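Local coordinates for protein oxalate biosynthetic component 1 (Burkholderia thailandensis, PDB 5IKY) that is a bifunctional serine hydrolase and lyase with an alpha/beta-hydrolase domain that produces oxalate under quorum-sensing control, at residues A[349-354]-A[375-380]. Residues are numbered along the deposited sequence; the frame is centred on the assembly and turned at random.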
loop_
_atom_site.group_PDB
_atom_site.type_symbol
_atom_site.label_atom_id
_atom_site.label_comp_id
_atom_site.label_asym_id
_atom_site.label_seq_id
_atom_site.Cartn_x
_atom_site.Cartn_y
_atom_site.Cartn_z
ATOM N N ILE A 349 24.020 -11.052 4.347
ATOM C CA ILE A 349 25.350 -10.862 4.892
ATOM C C ILE A 349 25.581 -9.400 5.222
ATOM O O ILE A 349 25.679 -8.560 4.329
ATOM C CB ILE A 349 26.436 -11.340 3.919
ATOM C CG1 ILE A 349 25.993 -12.625 3.211
ATOM C CG2 ILE A 349 27.755 -11.526 4.652
ATOM C CD1 ILE A 349 25.721 -13.777 4.142
ATOM N N GLU A 350 25.654 -9.095 6.512
ATOM C CA GLU A 350 25.992 -7.749 6.941
ATOM C C GLU A 350 27.505 -7.594 6.882
ATOM O O GLU A 350 28.227 -8.117 7.731
ATOM C CB GLU A 350 25.460 -7.474 8.346
ATOM C CG GLU A 350 23.982 -7.799 8.514
ATOM C CD GLU A 350 23.235 -6.748 9.314
ATOM O OE1 GLU A 350 23.315 -6.776 10.560
ATOM O OE2 GLU A 350 22.560 -5.897 8.694
ATOM N N VAL A 351 27.982 -6.899 5.857
ATOM C CA VAL A 351 29.413 -6.740 5.644
ATOM C C VAL A 351 29.951 -5.545 6.428
ATOM O O VAL A 351 29.976 -4.419 5.932
ATOM C CB VAL A 351 29.732 -6.577 4.150
ATOM C CG1 VAL A 351 31.229 -6.490 3.934
ATOM C CG2 VAL A 351 29.149 -7.743 3.363
ATOM N N PHE A 352 30.374 -5.801 7.661
ATOM C CA PHE A 352 30.875 -4.745 8.532
ATOM C C PHE A 352 32.341 -4.419 8.270
ATOM O O PHE A 352 32.742 -3.256 8.325
ATOM C CB PHE A 352 30.692 -5.135 10.000
ATOM C CG PHE A 352 29.281 -5.005 10.493
ATOM C CD1 PHE A 352 28.780 -3.772 10.878
ATOM C CD2 PHE A 352 28.457 -6.113 10.581
ATOM C CE1 PHE A 352 27.486 -3.646 11.334
ATOM C CE2 PHE A 352 27.158 -5.992 11.042
ATOM C CZ PHE A 352 26.673 -4.757 11.418
ATOM N N ASN A 353 33.139 -5.447 7.994
ATOM C CA ASN A 353 34.584 -5.272 7.868
ATOM C C ASN A 353 35.207 -6.178 6.808
ATOM O O ASN A 353 34.535 -7.039 6.239
ATOM C CB ASN A 353 35.257 -5.522 9.219
ATOM C CG ASN A 353 34.758 -6.785 9.894
ATOM O OD1 ASN A 353 34.989 -7.893 9.406
ATOM N ND2 ASN A 353 34.089 -6.627 11.032
ATOM N N HIS A 354 36.499 -5.985 6.558
ATOM C CA HIS A 354 37.215 -6.765 5.552
ATOM C C HIS A 354 37.342 -8.236 5.938
ATOM O O HIS A 354 37.449 -9.101 5.070
ATOM C CB HIS A 354 38.602 -6.171 5.301
ATOM C CG HIS A 354 38.581 -4.919 4.482
ATOM N ND1 HIS A 354 38.259 -4.912 3.143
ATOM C CD2 HIS A 354 38.837 -3.631 4.813
ATOM C CE1 HIS A 354 38.319 -3.676 2.682
ATOM N NE2 HIS A 354 38.667 -2.878 3.676
ATOM N N VAL A 375 22.643 -14.613 -3.414
ATOM C CA VAL A 375 23.168 -14.310 -2.093
ATOM C C VAL A 375 23.044 -12.815 -1.844
ATOM O O VAL A 375 23.386 -12.006 -2.703
ATOM C CB VAL A 375 24.641 -14.764 -1.957
ATOM C CG1 VAL A 375 25.170 -14.493 -0.560
ATOM C CG2 VAL A 375 24.755 -16.238 -2.280
ATOM N N LEU A 376 22.543 -12.449 -0.669
ATOM C CA LEU A 376 22.263 -11.050 -0.367
ATOM C C LEU A 376 23.357 -10.418 0.481
ATOM O O LEU A 376 23.745 -10.966 1.513
ATOM C CB LEU A 376 20.918 -10.930 0.346
ATOM C CG LEU A 376 19.760 -11.675 -0.313
ATOM C CD1 LEU A 376 18.517 -11.583 0.548
ATOM C CD2 LEU A 376 19.502 -11.124 -1.705
ATOM N N PHE A 377 23.846 -9.257 0.057
ATOM C CA PHE A 377 24.908 -8.577 0.787
ATOM C C PHE A 377 24.520 -7.165 1.204
ATOM O O PHE A 377 23.883 -6.430 0.451
ATOM C CB PHE A 377 26.190 -8.532 -0.046
ATOM C CG PHE A 377 26.869 -9.862 -0.179
ATOM C CD1 PHE A 377 27.693 -10.333 0.826
ATOM C CD2 PHE A 377 26.678 -10.643 -1.305
ATOM C CE1 PHE A 377 28.322 -11.560 0.709
ATOM C CE2 PHE A 377 27.303 -11.867 -1.429
ATOM C CZ PHE A 377 28.126 -12.328 -0.420
ATOM N N MET A 378 24.929 -6.803 2.417
ATOM C CA MET A 378 24.699 -5.479 2.976
ATOM C C MET A 378 26.034 -4.817 3.311
ATOM O O MET A 378 26.746 -5.271 4.208
ATOM C CB MET A 378 23.832 -5.576 4.233
ATOM C CG MET A 378 23.024 -4.330 4.535
ATOM S SD MET A 378 22.080 -3.800 3.104
ATOM C CE MET A 378 22.650 -2.118 2.990
ATOM N N LEU A 379 26.377 -3.753 2.593
ATOM C CA LEU A 379 27.628 -3.046 2.856
ATOM C C LEU A 379 27.449 -1.973 3.918
ATOM O O LEU A 379 26.862 -0.921 3.663
ATOM C CB LEU A 379 28.184 -2.414 1.578
ATOM C CG LEU A 379 28.625 -3.355 0.457
ATOM C CD1 LEU A 379 29.308 -2.563 -0.649
ATOM C CD2 LEU A 379 29.537 -4.450 0.988
ATOM N N VAL A 380 27.961 -2.246 5.113
ATOM C CA VAL A 380 27.932 -1.276 6.199
ATOM C C VAL A 380 29.116 -0.328 6.067
ATOM O O VAL A 380 30.140 -0.500 6.727
ATOM C CB VAL A 380 27.967 -1.967 7.572
ATOM C CG1 VAL A 380 27.599 -0.985 8.669
ATOM C CG2 VAL A 380 27.018 -3.156 7.582
#
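Two neighbouring parallel strands of the TIM-barrel-like domain, 346-351 and 375-380, meet here as one beta-alpha-beta unit, the chain between them running through helices 354-360 and 365-370. A ladder of four backbone hydrogen bonds sets the register: Ile349 N to Leu376 O, Met378 N to Ile349 O, Val351 N to Met378 O at 2.6 Å, and finally Val380 N to Val351 O, longer at 3.1 Å. This last rung lies at the C-terminal ends of both strands.

Ile349, Val351, Phe377 and Leu379 share one face, where Phe377 and Leu379 reach helix 418-442, and branched aliphatic and aromatic groups suit this buried layer. Ile349 lies alongside Phe377, with Ile349 CB 3.5 Å from Phe377 CD1. Val351 brings CG2 to the edge of that ring, near its plane. Val351 CB also meets Leu379 CD2 at 3.8 Å. Phe377 has CG beside its own backbone N (chi1 -72°), which turns the ring toward Ile349.

Glu350 and Met378 occupy the other face. The Glu350 side chain lies about 4 Å from the bound magnesium ion, near the His227 and Glu477 site, where an acidic residue probably helps to balance the cation. Just past the strand, Asn353 is the N-cap of helix 354-360, its OD1 accepting from Ile356 N, a role that the short asparagine amide suits, since its oxygen can reach the first turn of the helix. One residue earlier, Phe352 packs on Val380: Val380 CG1 touches Phe352 CD1, and Val380 CG2 sits over one ring face in a CH-pi contact, 3.9 Å from the Phe352 centroid and 17° off the normal.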